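Local coordinates for protein ACDH-11, isoform b (Caenorhabditis elegans, PDB 4Y9J) that is a flavoprotein of the acyl-CoA dehydrogenase family that binds flavin-adenine dinucleotide, at residues 106-112 against 175-180; 145-149 against 184-188; 536-541 against 557-562; 36-40 against 542-546. All blocks are in the same frame, centred on the assembly; numbering follows the deposited sequence.

Contact 1: 106-112 against 175-180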
loop_
_atom_site.group_PDB
_atom_site.type_symbol
_atom_site.label_atom_id
_atom_site.label_comp_id
_atom_site.label_asym_id
_atom_site.label_seq_id
_atom_site.Cartn_x
_atom_site.Cartn_y
_atom_site.Cartn_z
ATOM N N ALA B 106 27.328 7.382 15.086
ATOM C CA ALA B 106 28.109 8.480 15.621
ATOM C C ALA B 106 28.541 8.207 17.068
ATOM O O ALA B 106 29.745 8.256 17.371
ATOM C CB ALA B 106 27.323 9.780 15.627
ATOM N N GLU B 107 27.568 7.959 17.941
ATOM C CA GLU B 107 27.804 7.743 19.381
ATOM C C GLU B 107 28.874 6.627 19.573
ATOM O O GLU B 107 29.768 6.739 20.432
ATOM C CB GLU B 107 26.514 7.219 20.064
ATOM C CG GLU B 107 25.701 8.179 20.880
ATOM C CD GLU B 107 24.296 7.644 21.236
ATOM O OE1 GLU B 107 23.953 6.450 21.038
ATOM O OE2 GLU B 107 23.484 8.442 21.728
ATOM N N GLU B 108 28.711 5.564 18.817
ATOM C CA GLU B 108 29.574 4.361 18.866
ATOM C C GLU B 108 30.917 4.483 18.124
ATOM O O GLU B 108 31.746 3.555 18.168
ATOM C CB GLU B 108 28.824 3.115 18.358
ATOM C CG GLU B 108 27.674 2.747 19.297
ATOM C CD GLU B 108 28.082 2.025 20.548
ATOM O OE1 GLU B 108 29.300 1.750 20.736
ATOM O OE2 GLU B 108 27.203 1.781 21.385
ATOM N N GLY B 109 31.106 5.589 17.421
ATOM C CA GLY B 109 32.355 5.860 16.701
ATOM C C GLY B 109 32.623 4.887 15.609
ATOM O O GLY B 109 33.745 4.628 15.296
ATOM N N VAL B 110 31.571 4.385 14.932
ATOM C CA VAL B 110 31.789 3.511 13.839
ATOM C C VAL B 110 32.692 4.105 12.747
ATOM O O VAL B 110 33.413 3.359 12.080
ATOM C CB VAL B 110 30.413 3.091 13.264
ATOM C CG1 VAL B 110 30.567 2.564 11.907
ATOM C CG2 VAL B 110 29.748 2.148 14.242
ATOM N N ILE B 111 32.643 5.424 12.565
ATOM C CA ILE B 111 33.604 6.176 11.744
ATOM C C ILE B 111 34.778 6.651 12.615
ATOM O O ILE B 111 35.939 6.458 12.235
ATOM C CB ILE B 111 32.972 7.449 11.109
ATOM C CG1 ILE B 111 31.713 7.070 10.310
ATOM C CG2 ILE B 111 33.977 8.158 10.166
ATOM C CD1 ILE B 111 31.933 5.955 9.343
ATOM N N SER B 112 34.497 7.276 13.758
ATOM C CA SER B 112 35.540 7.916 14.551
ATOM C C SER B 112 36.671 7.020 14.924
ATOM O O SER B 112 37.822 7.455 15.014
ATOM C CB SER B 112 34.985 8.512 15.887
ATOM O OG SER B 112 33.714 9.024 15.604
ATOM N N LEU B 175 31.934 14.384 9.561
ATOM C CA LEU B 175 31.899 12.995 9.214
ATOM C C LEU B 175 32.495 12.116 10.303
ATOM O O LEU B 175 32.016 10.980 10.497
ATOM C CB LEU B 175 32.574 12.722 7.865
ATOM C CG LEU B 175 31.972 13.433 6.637
ATOM C CD1 LEU B 175 32.941 13.458 5.459
ATOM C CD2 LEU B 175 30.665 12.803 6.202
ATOM N N ARG B 176 33.546 12.591 10.989
ATOM C CA ARG B 176 34.170 11.845 12.095
ATOM C C ARG B 176 33.526 12.075 13.460
ATOM O O ARG B 176 33.975 11.527 14.445
ATOM C CB ARG B 176 35.642 12.323 12.264
ATOM C CG ARG B 176 36.524 12.042 11.107
ATOM C CD ARG B 176 37.845 12.809 11.241
ATOM N NE ARG B 176 38.575 12.379 12.432
ATOM C CZ ARG B 176 39.721 12.907 12.863
ATOM N NH1 ARG B 176 40.280 13.949 12.226
ATOM N NH2 ARG B 176 40.272 12.429 13.987
ATOM N N SER B 177 32.539 12.953 13.595
ATOM C CA SER B 177 32.047 13.277 14.924
ATOM C C SER B 177 31.298 12.176 15.617
ATOM O O SER B 177 30.519 11.422 15.002
ATOM C CB SER B 177 31.142 14.444 14.832
ATOM O OG SER B 177 30.653 14.837 16.087
ATOM N N ARG B 178 31.518 12.083 16.916
ATOM C CA ARG B 178 30.733 11.157 17.765
ATOM C C ARG B 178 29.455 11.799 18.307
ATOM O O ARG B 178 28.662 11.140 18.954
ATOM C CB ARG B 178 31.619 10.630 18.910
ATOM C CG ARG B 178 32.786 9.808 18.368
ATOM C CD ARG B 178 33.617 8.983 19.360
ATOM N NE ARG B 178 32.851 7.829 19.884
ATOM C CZ ARG B 178 33.335 6.627 20.209
ATOM N NH1 ARG B 178 34.613 6.267 19.973
ATOM N NH2 ARG B 178 32.498 5.741 20.748
ATOM N N ASP B 179 29.288 13.094 18.069
ATOM C CA ASP B 179 28.106 13.865 18.504
ATOM C C ASP B 179 26.968 13.675 17.494
ATOM O O ASP B 179 26.985 14.213 16.396
ATOM C CB ASP B 179 28.445 15.350 18.613
ATOM C CG ASP B 179 27.337 16.163 19.244
ATOM O OD1 ASP B 179 26.146 15.778 19.271
ATOM O OD2 ASP B 179 27.657 17.211 19.747
ATOM N N PRO B 180 25.973 12.911 17.873
ATOM C CA PRO B 180 24.869 12.576 16.956
ATOM C C PRO B 180 24.140 13.801 16.464
ATOM O O PRO B 180 23.592 13.754 15.382
ATOM C CB PRO B 180 23.947 11.675 17.786
ATOM C CG PRO B 180 24.397 11.788 19.166
ATOM C CD PRO B 180 25.722 12.481 19.250
HETATM O O HOH W 1 38.025 10.381 14.725
#
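Arg178 reaches across to the end of helix 96-107, where a Schellman motif with Gly109 at positive phi closes the last turn. Its NH2 donates to Glu107 O at 2.9 Å, close to the guanidinium plane, while a weak second bond from NE to the same oxygen would tend to limit rotation of the group. Gly109 N lies over one face of the guanidinium, toward its rim; having no side chain, glycine suits a spot this near the arginine. At the other end of the contact Ser112 OG gives its proton to Arg176 O, 2.8 Å away, approaching from above the carbonyl plane. Ala106, small enough for a close backbone approach, sets its CB 3.6 Å from Ser177 O. One shell further out, the Arg176 guanidinium is paired with Asp117, and Ser177 OG accepts from Asp179 N in an ST turn that shapes the loop. A water accepts from Arg176 NE at 3.1 Å and donates to Ser112 O at 2.9 Å.

Contact 2: 145-149 against 184-188. With UCC (S-{(3S,5R,9R)-1-[(2R,3S,4R,5R)-5-(6-amino-9H-purin-9-yl)-4-hydroxy-3-(phosphonooxy)tetrahydrofuran-2-yl]-3,5,9-trihydroxy-8,8-dimethyl-3,5-dioxido-10,14-dioxo-2,4,6-trioxa-11,15-diaza-3lambda~5~,5lambda~5~-diphosphaheptadecan-17-yl} undecanethioate), chain F.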
loop_
_atom_site.group_PDB
_atom_site.type_symbol
_atom_site.label_atom_id
_atom_site.label_comp_id
_atom_site.label_asym_id
_atom_site.label_seq_id
_atom_site.Cartn_x
_atom_site.Cartn_y
_atom_site.Cartn_z
ATOM N N PRO B 145 25.744 4.176 4.055
ATOM C CA PRO B 145 26.303 5.484 4.303
ATOM C C PRO B 145 27.524 5.451 5.227
ATOM O O PRO B 145 28.368 6.322 5.079
ATOM C CB PRO B 145 25.162 6.276 4.915
ATOM C CG PRO B 145 24.176 5.241 5.336
ATOM C CD PRO B 145 24.303 4.138 4.360
ATOM N N MET B 146 27.659 4.474 6.142
ATOM C CA MET B 146 28.899 4.436 6.939
ATOM C C MET B 146 30.118 4.171 6.015
ATOM O O MET B 146 31.179 4.786 6.206
ATOM C CB MET B 146 28.834 3.407 8.065
ATOM C CG MET B 146 27.839 3.721 9.154
ATOM S SD MET B 146 28.260 5.308 9.942
ATOM C CE MET B 146 26.949 6.389 9.559
ATOM N N ALA B 147 29.961 3.302 5.035
ATOM C CA ALA B 147 31.050 3.025 4.081
ATOM C C ALA B 147 31.489 4.279 3.340
ATOM O O ALA B 147 32.674 4.561 3.241
ATOM C CB ALA B 147 30.689 1.966 3.096
ATOM N N MET B 148 30.505 4.969 2.788
ATOM C CA MET B 148 30.732 6.136 2.004
ATOM C C MET B 148 31.276 7.284 2.847
ATOM O O MET B 148 32.043 8.080 2.316
ATOM C CB MET B 148 29.497 6.561 1.276
ATOM C CG MET B 148 29.109 5.594 0.206
ATOM S SD MET B 148 27.703 6.108 -0.809
ATOM C CE MET B 148 26.437 6.268 0.370
ATOM N N THR B 149 30.879 7.333 4.125
ATOM C CA THR B 149 31.325 8.370 5.041
ATOM C C THR B 149 32.825 8.155 5.323
ATOM O O THR B 149 33.616 9.102 5.267
ATOM C CB THR B 149 30.459 8.374 6.310
ATOM O OG1 THR B 149 29.077 8.688 5.932
ATOM C CG2 THR B 149 31.001 9.265 7.384
ATOM N N TRP B 184 27.861 14.128 10.355
ATOM C CA TRP B 184 27.406 14.059 8.979
ATOM C C TRP B 184 27.676 12.681 8.357
ATOM O O TRP B 184 28.525 11.891 8.841
ATOM C CB TRP B 184 28.131 15.085 8.108
ATOM C CG TRP B 184 27.643 16.504 8.165
ATOM C CD1 TRP B 184 26.547 16.992 8.865
ATOM C CD2 TRP B 184 28.179 17.632 7.466
ATOM N NE1 TRP B 184 26.381 18.292 8.623
ATOM C CE2 TRP B 184 27.378 18.739 7.796
ATOM C CE3 TRP B 184 29.256 17.820 6.625
ATOM C CZ2 TRP B 184 27.643 20.034 7.327
ATOM C CZ3 TRP B 184 29.496 19.120 6.138
ATOM C CH2 TRP B 184 28.699 20.183 6.489
ATOM N N THR B 185 27.016 12.443 7.221
ATOM C CA THR B 185 27.304 11.312 6.371
ATOM C C THR B 185 27.506 11.823 4.944
ATOM O O THR B 185 27.139 12.952 4.639
ATOM C CB THR B 185 26.186 10.250 6.364
ATOM O OG1 THR B 185 24.919 10.828 5.971
ATOM C CG2 THR B 185 26.117 9.567 7.690
ATOM N N SER B 186 28.143 10.997 4.109
ATOM C CA SER B 186 28.403 11.338 2.727
ATOM C C SER B 186 27.789 10.340 1.780
ATOM O O SER B 186 27.687 9.156 2.103
ATOM C CB SER B 186 29.889 11.419 2.439
ATOM O OG SER B 186 30.210 11.806 1.089
ATOM N N GLY B 187 27.505 10.815 0.572
ATOM C CA GLY B 187 27.246 9.928 -0.572
ATOM C C GLY B 187 28.357 9.984 -1.596
ATOM O O GLY B 187 29.366 10.654 -1.379
ATOM N N GLN B 188 28.199 9.212 -2.664
ATOM C CA GLN B 188 29.232 8.987 -3.672
ATOM C C GLN B 188 28.400 8.835 -4.952
ATOM O O GLN B 188 27.679 7.849 -5.095
ATOM C CB GLN B 188 29.980 7.671 -3.325
ATOM C CG GLN B 188 30.957 7.072 -4.404
ATOM C CD GLN B 188 31.423 5.640 -4.089
ATOM O OE1 GLN B 188 30.948 5.003 -3.147
ATOM N NE2 GLN B 188 32.310 5.091 -4.946
HETATM O OA1 UCC F . 28.230 1.453 -6.040
HETATM C CA1 UCC F . 28.409 2.544 -5.373
HETATM C CA2 UCC F . 27.850 2.929 -3.999
HETATM C CA3 UCC F . 27.290 1.870 -3.102
HETATM C CA4 UCC F . 27.711 2.088 -1.610
HETATM C CA5 UCC F . 28.672 0.970 -1.183
HETATM C CA6 UCC F . 28.355 0.469 0.183
HETATM C CA7 UCC F . 29.305 -0.639 0.611
HETATM C CA8 UCC F . 28.842 -0.747 2.009
HETATM C CA9 UCC F . 28.579 -2.025 2.598
HETATM C C10 UCC F . 27.174 -2.250 2.938
HETATM C C11 UCC F . 26.833 -3.431 2.041
HETATM S S UCC F . 29.291 3.866 -5.895
HETATM C CP1 UCC F . 29.937 3.518 -7.575
HETATM C CP2 UCC F . 30.877 2.356 -7.670
HETATM N NP1 UCC F . 31.579 2.302 -8.969
HETATM C CP3 UCC F . 32.641 1.499 -9.058
HETATM O OP1 UCC F . 32.996 0.716 -8.177
HETATM C CP4 UCC F . 33.487 1.627 -10.309
HETATM C CP5 UCC F . 33.684 0.236 -10.929
HETATM N NP2 UCC F . 34.656 0.476 -11.989
HETATM C CP6 UCC F . 35.975 0.524 -11.807
HETATM O OP2 UCC F . 36.519 0.261 -10.744
HETATM C CP8 UCC F . 36.774 0.810 -13.063
HETATM O OP3 UCC F . 37.906 -0.111 -13.115
HETATM C CPB UCC F . 37.453 2.157 -13.137
HETATM C CP7 UCC F . 38.178 2.701 -11.897
HETATM C CP9 UCC F . 36.202 3.115 -12.916
HETATM C CPA UCC F . 37.727 2.654 -14.574
HETATM O O7 UCC F . 38.318 3.978 -14.524
HETATM P P2 UCC F . 39.177 4.527 -15.783
HETATM O O21 UCC F . 39.634 5.952 -15.519
HETATM O O22 UCC F . 38.421 4.082 -17.043
HETATM O O6 UCC F . 40.434 3.496 -15.710
HETATM P P1 UCC F . 41.973 3.815 -15.454
HETATM O O11 UCC F . 42.571 4.737 -16.506
HETATM O O12 UCC F . 42.556 2.447 -15.258
HETATM O "O5'" UCC F . 41.862 4.597 -13.984
HETATM C "C5'" UCC F . 42.308 5.969 -13.857
HETATM C "C4'" UCC F . 43.316 6.135 -12.704
HETATM C "C3'" UCC F . 44.565 5.287 -12.928
HETATM O "O3'" UCC F . 45.603 6.011 -12.317
HETATM P P3 UCC F . 46.809 6.615 -13.139
HETATM O O33 UCC F . 47.569 7.372 -12.073
HETATM O O32 UCC F . 46.167 7.615 -14.072
HETATM O O31 UCC F . 47.493 5.377 -13.770
HETATM C "C2'" UCC F . 44.341 3.994 -12.156
HETATM O "O2'" UCC F . 45.514 3.406 -11.599
HETATM O "O4'" UCC F . 42.729 5.667 -11.471
HETATM C "C1'" UCC F . 43.507 4.572 -11.005
HETATM N N9 UCC F . 42.657 3.611 -10.288
HETATM C C4 UCC F . 42.937 3.208 -9.054
HETATM N N3 UCC F . 43.872 3.519 -8.125
HETATM C C8 UCC F . 41.567 2.972 -10.776
HETATM N N7 UCC F . 41.084 2.157 -9.820
HETATM C C5 UCC F . 41.874 2.260 -8.727
HETATM C C6 UCC F . 41.888 1.705 -7.347
HETATM N N6 UCC F . 40.926 0.821 -6.980
HETATM N N1 UCC F . 42.925 2.058 -6.522
HETATM C C2 UCC F . 43.874 2.934 -6.913
#
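A single direct hydrogen bond joins the two segments: Ser186 N donates to Thr149 OG1 at 3.1 Å, with an angle of 156° at the hydrogen. The same hydroxyl gives its own proton to Pro145 O, 2.6 Å away, one turn back in the helix. Chi1 of -63° sets OG1 beside Thr149's own backbone N, and from there OG1 and that N grip the carbonyl oxygen from opposite faces. Threonine thus serves as both donor and acceptor, and its side chain also packs on Leu175 and Ile111.

The nonpolar contacts flank this bond. The Met148 side chain crosses Gln188 obliquely, SD 3.7 Å from Gln188 CB, while Met146 brings CE to Thr185 CG2 at 3.8 Å. Ser186 O, buried under Met148 CB, has no polar partner in the model.

Two side chains touch the ligand. The Gln188 amide meets the UCC sulfur, CD to S 3.3 Å, with NE2 bonded to Glu446, and Ala147 CB touches UCC CA8 at 3.5 Å. Gln188 O accepts from N3 of the flavin.

The axis of helical segment 145-149 runs at 86° to that of strand segment 186-188. Helix 143-158 of the AidB-like N-terminal region thus packs across strand 186-189, which pairs in parallel with strand 231-238 in the mixed sheet.

Contact 3: 536-541 against 557-562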
loop_
_atom_site.group_PDB
_atom_site.type_symbol
_atom_site.label_atom_id
_atom_site.label_comp_id
_atom_site.label_asym_id
_atom_site.label_seq_id
_atom_site.Cartn_x
_atom_site.Cartn_y
_atom_site.Cartn_z
ATOM N N SER B 536 44.115 -16.759 1.712
ATOM C CA SER B 536 43.215 -17.126 2.820
ATOM C C SER B 536 43.740 -18.413 3.498
ATOM O O SER B 536 43.762 -18.540 4.748
ATOM C CB SER B 536 41.765 -17.304 2.357
ATOM O OG SER B 536 41.197 -16.077 1.921
ATOM N N GLY B 537 44.198 -19.364 2.692
ATOM C CA GLY B 537 44.714 -20.588 3.248
ATOM C C GLY B 537 45.917 -20.384 4.140
ATOM O O GLY B 537 46.077 -21.011 5.221
ATOM N N ALA B 538 46.843 -19.591 3.627
ATOM C CA ALA B 538 48.079 -19.299 4.384
ATOM C C ALA B 538 47.773 -18.599 5.729
ATOM O O ALA B 538 48.425 -18.870 6.754
ATOM C CB ALA B 538 48.953 -18.392 3.550
ATOM N N LEU B 539 46.773 -17.726 5.700
ATOM C CA LEU B 539 46.289 -17.030 6.897
ATOM C C LEU B 539 45.680 -18.009 7.870
ATOM O O LEU B 539 46.000 -17.980 9.041
ATOM C CB LEU B 539 45.303 -15.942 6.538
ATOM C CG LEU B 539 45.930 -14.674 5.977
ATOM C CD1 LEU B 539 44.886 -13.925 5.233
ATOM C CD2 LEU B 539 46.545 -13.813 7.079
ATOM N N LEU B 540 44.890 -18.951 7.367
ATOM C CA LEU B 540 44.294 -19.975 8.215
ATOM C C LEU B 540 45.349 -20.849 8.875
ATOM O O LEU B 540 45.198 -21.263 10.012
ATOM C CB LEU B 540 43.316 -20.851 7.381
ATOM C CG LEU B 540 41.949 -20.224 7.111
ATOM C CD1 LEU B 540 41.185 -21.049 6.116
ATOM C CD2 LEU B 540 41.147 -20.087 8.393
ATOM N N ILE B 541 46.441 -21.090 8.164
ATOM C CA ILE B 541 47.488 -21.966 8.633
ATOM C C ILE B 541 48.233 -21.256 9.750
ATOM O O ILE B 541 48.542 -21.887 10.757
ATOM C CB ILE B 541 48.478 -22.368 7.519
ATOM C CG1 ILE B 541 47.858 -23.423 6.621
ATOM C CG2 ILE B 541 49.750 -22.994 8.087
ATOM C CD1 ILE B 541 48.501 -23.494 5.252
ATOM N N VAL B 557 39.977 -26.673 10.159
ATOM C CA VAL B 557 39.509 -25.686 9.179
ATOM C C VAL B 557 40.627 -25.348 8.168
ATOM O O VAL B 557 40.383 -25.276 6.966
ATOM C CB VAL B 557 39.043 -24.408 9.886
ATOM C CG1 VAL B 557 38.859 -23.300 8.889
ATOM C CG2 VAL B 557 37.730 -24.632 10.601
ATOM N N ALA B 558 41.875 -25.183 8.647
ATOM C CA ALA B 558 42.966 -24.874 7.733
ATOM C C ALA B 558 43.193 -26.026 6.783
ATOM O O ALA B 558 43.456 -25.792 5.586
ATOM C CB ALA B 558 44.231 -24.523 8.461
ATOM N N TYR B 559 43.144 -27.256 7.316
ATOM C CA TYR B 559 43.307 -28.422 6.501
ATOM C C TYR B 559 42.221 -28.536 5.420
ATOM O O TYR B 559 42.528 -28.740 4.233
ATOM C CB TYR B 559 43.373 -29.699 7.370
ATOM C CG TYR B 559 43.297 -30.914 6.532
ATOM C CD1 TYR B 559 44.415 -31.385 5.903
ATOM C CD2 TYR B 559 42.075 -31.528 6.250
ATOM C CE1 TYR B 559 44.385 -32.471 5.092
ATOM C CE2 TYR B 559 42.041 -32.641 5.415
ATOM C CZ TYR B 559 43.223 -33.104 4.850
ATOM O OH TYR B 559 43.281 -34.204 3.997
ATOM N N ARG B 560 40.965 -28.395 5.826
ATOM C CA ARG B 560 39.835 -28.485 4.857
ATOM C C ARG B 560 39.857 -27.384 3.815
ATOM O O ARG B 560 39.635 -27.621 2.623
ATOM C CB ARG B 560 38.515 -28.513 5.589
ATOM C CG ARG B 560 38.393 -29.725 6.488
ATOM C CD ARG B 560 37.016 -29.778 7.069
ATOM N NE ARG B 560 36.832 -30.841 8.050
ATOM C CZ ARG B 560 35.655 -31.192 8.559
ATOM N NH1 ARG B 560 34.576 -30.626 8.120
ATOM N NH2 ARG B 560 35.553 -32.152 9.466
ATOM N N TYR B 561 40.210 -26.183 4.237
ATOM C CA TYR B 561 40.242 -25.065 3.300
ATOM C C TYR B 561 41.348 -25.334 2.278
ATOM O O TYR B 561 41.164 -25.083 1.097
ATOM C CB TYR B 561 40.515 -23.728 4.042
ATOM C CG TYR B 561 40.327 -22.522 3.162
ATOM C CD1 TYR B 561 41.325 -22.114 2.292
ATOM C CD2 TYR B 561 39.141 -21.785 3.205
ATOM C CE1 TYR B 561 41.127 -21.023 1.453
ATOM C CE2 TYR B 561 38.932 -20.707 2.362
ATOM C CZ TYR B 561 39.958 -20.328 1.506
ATOM O OH TYR B 561 39.754 -19.286 0.669
ATOM N N CYS B 562 42.489 -25.815 2.737
ATOM C CA CYS B 562 43.632 -25.900 1.860
ATOM C C CYS B 562 43.674 -27.187 1.027
ATOM O O CYS B 562 44.208 -27.199 -0.080
ATOM C CB CYS B 562 44.923 -25.800 2.656
ATOM S SG CYS B 562 45.219 -24.152 3.300
HETATM O O HOH W 2 38.643 -17.112 1.659
#
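Leu540 is the centre of an antiparallel helical hairpin in the acyl-CoA dehydrogenase 11 C-terminal-like region, formed by the consecutive helices 524-545 and 552-563; the axes of segments 536-541 and 557-562 approach to 8.8 Å, at 162°. Its CD1 presses against the start of the Tyr561 side chain, 3.4 Å from CG, and the two side chains cross at about a right angle. CD2, the other branch of the leucine fork, meets Val557 CG1 at 4.0 Å, while CB rests on Ala558 CB at 3.9 Å. Small residues make the closeness possible: Ala558 puts only a methyl against the Leu540 carbonyl, and Gly537, with no side chain, lets Cys562 SG come within 3.6 Å of its CA.

Against this apolar centre stands a more polar end, bridged by water. With CG anti to the backbone N (chi1 -170°), the Tyr561 ring extends past Gly537 until OH lies 3.3 Å from Ser536 CB. A water donates to Ser536 OG at 2.8 Å and also bonds Tyr561 OH. Ser536 OG is bonded as well to Ala532 O in its own helix.

Helix 352-383 packs against Ser536, Leu540 and Val557, and helix 486-512 against Ile541 and Cys562. Val557 also touches Ile586 of the second subunit.

Contact 4: 36-40 against 542-546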
loop_
_atom_site.group_PDB
_atom_site.type_symbol
_atom_site.label_atom_id
_atom_site.label_comp_id
_atom_site.label_asym_id
_atom_site.label_seq_id
_atom_site.Cartn_x
_atom_site.Cartn_y
_atom_site.Cartn_z
ATOM N N ARG B 36 39.338 -14.704 19.077
ATOM C CA ARG B 36 40.652 -15.368 18.929
ATOM C C ARG B 36 41.563 -14.588 17.983
ATOM O O ARG B 36 42.733 -14.457 18.257
ATOM C CB ARG B 36 40.529 -16.836 18.495
ATOM C CG ARG B 36 40.015 -17.770 19.583
ATOM C CD ARG B 36 40.381 -19.228 19.377
ATOM N NE ARG B 36 39.943 -19.867 18.122
ATOM C CZ ARG B 36 38.689 -20.213 17.821
ATOM N NH1 ARG B 36 37.685 -19.976 18.662
ATOM N NH2 ARG B 36 38.424 -20.803 16.652
ATOM N N THR B 37 41.003 -14.036 16.910
ATOM C CA THR B 37 41.737 -13.303 15.887
ATOM C C THR B 37 42.233 -11.976 16.410
ATOM O O THR B 37 43.394 -11.615 16.168
ATOM C CB THR B 37 40.840 -13.047 14.678
ATOM O OG1 THR B 37 40.369 -14.297 14.198
ATOM C CG2 THR B 37 41.582 -12.295 13.575
ATOM N N LEU B 38 41.389 -11.263 17.166
ATOM C CA LEU B 38 41.807 -10.007 17.800
ATOM C C LEU B 38 42.920 -10.203 18.849
ATOM O O LEU B 38 43.862 -9.398 18.975
ATOM C CB LEU B 38 40.612 -9.268 18.462
ATOM C CG LEU B 38 39.462 -8.887 17.527
ATOM C CD1 LEU B 38 38.366 -8.141 18.308
ATOM C CD2 LEU B 38 39.989 -8.140 16.306
ATOM N N ARG B 39 42.789 -11.253 19.640
ATOM C CA ARG B 39 43.871 -11.638 20.556
ATOM C C ARG B 39 45.237 -11.783 19.873
ATOM O O ARG B 39 46.228 -11.452 20.456
ATOM C CB ARG B 39 43.562 -12.964 21.222
ATOM C CG ARG B 39 42.586 -12.918 22.362
ATOM C CD ARG B 39 42.336 -14.321 22.890
ATOM N NE ARG B 39 41.356 -14.233 23.955
ATOM C CZ ARG B 39 41.646 -13.861 25.201
ATOM N NH1 ARG B 39 42.901 -13.579 25.559
ATOM N NH2 ARG B 39 40.676 -13.785 26.104
ATOM N N ARG B 40 45.280 -12.313 18.656
ATOM C CA ARG B 40 46.531 -12.508 17.931
ATOM C C ARG B 40 47.061 -11.252 17.334
ATOM O O ARG B 40 48.243 -11.059 17.285
ATOM C CB ARG B 40 46.324 -13.451 16.760
ATOM C CG ARG B 40 45.957 -14.828 17.203
ATOM C CD ARG B 40 45.913 -15.777 16.009
ATOM N NE ARG B 40 47.278 -15.935 15.503
ATOM C CZ ARG B 40 47.706 -15.566 14.298
ATOM N NH1 ARG B 40 46.855 -15.034 13.380
ATOM N NH2 ARG B 40 49.002 -15.768 14.019
ATOM N N ASP B 542 48.543 -19.987 9.514
ATOM C CA ASP B 542 49.238 -19.155 10.469
ATOM C C ASP B 542 48.391 -19.036 11.733
ATOM O O ASP B 542 48.870 -19.220 12.846
ATOM C CB ASP B 542 49.484 -17.800 9.840
ATOM C CG ASP B 542 50.440 -16.925 10.641
ATOM O OD1 ASP B 542 51.556 -17.350 10.970
ATOM O OD2 ASP B 542 50.036 -15.790 10.918
ATOM N N HIS B 543 47.112 -18.813 11.562
ATOM C CA HIS B 543 46.192 -18.798 12.684
ATOM C C HIS B 543 46.138 -20.095 13.489
ATOM O O HIS B 543 46.203 -20.052 14.722
ATOM C CB HIS B 543 44.820 -18.471 12.163
ATOM C CG HIS B 543 43.775 -18.334 13.221
ATOM N ND1 HIS B 543 42.911 -19.356 13.559
ATOM C CD2 HIS B 543 43.398 -17.267 13.957
ATOM C CE1 HIS B 543 42.062 -18.926 14.474
ATOM N NE2 HIS B 543 42.357 -17.670 14.750
ATOM N N ALA B 544 46.044 -21.241 12.807
ATOM C CA ALA B 544 45.952 -22.547 13.487
ATOM C C ALA B 544 47.271 -22.953 14.144
ATOM O O ALA B 544 47.281 -23.795 15.089
ATOM C CB ALA B 544 45.537 -23.633 12.499
ATOM N N SER B 545 48.368 -22.420 13.594
ATOM C CA SER B 545 49.719 -22.752 14.071
ATOM C C SER B 545 50.023 -22.053 15.401
ATOM O O SER B 545 50.936 -22.460 16.121
ATOM C CB SER B 545 50.792 -22.384 13.024
ATOM O OG SER B 545 50.713 -23.192 11.849
ATOM N N ASP B 546 49.296 -20.995 15.718
ATOM C CA ASP B 546 49.525 -20.223 16.927
ATOM C C ASP B 546 48.941 -20.918 18.143
ATOM O O ASP B 546 47.800 -20.668 18.529
ATOM C CB ASP B 546 48.976 -18.814 16.788
ATOM C CG ASP B 546 49.195 -17.953 18.040
ATOM O OD1 ASP B 546 49.571 -18.488 19.118
ATOM O OD2 ASP B 546 48.994 -16.738 17.924
#
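A salt-bridge network at the C-terminal end of helix 524-545 ties it to helix 34-41, with Arg40 as the shared cation. Arg40 NE donates to Asp546 OD2 at 3.1 Å; the oxygen lies in the guanidinium plane and is met on its anti side. From the outer end of the same group, NH2 reaches Asp542 OD2 at 3.3 Å, approaching from above that carboxylate. The two carboxylates are turned steeply to the guanidinium, at 77° for Asp546 and 84° for Asp542. Arginine suits this place because its long chain, bent at chi3 (68°), can offer separate N-H groups to two acids one helical turn apart.

The contact joins the N-terminal, AidB-like part of the chain to its C-terminal helical part, across 501 intervening residues. Between the acids, His543 CA sits over the centre of the guanidinium, 3.8 Å above its plane, and the imidazole extends toward helix 34-41, with CD2 3.6 Å from Arg40 CD. The ring edge faces Arg36 CB, with NE2 4.2 Å from that carbon. NE2 is buried without a polar partner in the model, and Thr37 OG1, 4.0 Å from it, is instead bonded to Ile33 O. Asp546 OD1 bonds Ser548 OG, which probably steadies the carboxylate. The Arg36 guanidinium turns to Asp554 of helix 552-563 and to Asp589 of the second subunit.

Contacts 1 and 2 lie side by side, their centres 12 Å apart, and their segments alternate along the chain. Ile111 CD1 packs 3.4 Å from Met146 O, and Leu175 CD2 3.5 Å from Trp184 O, so the loops of contact 1 back directly onto the ligand-bearing contact 2. Contact 2 touches UCC and the flavin itself, whereas the Ile111 side chain stays about 10 Å from UCC. Contacts 3 and 4 form a second pair, also with centres 12 Å apart, on successive parts of helix 524-545. The pairs do not touch: contacts 2 and 3 are centred 35 Å apart on opposite sides of the chain's centre. Contact 4 closes a loop enclosing contacts 1 and 2.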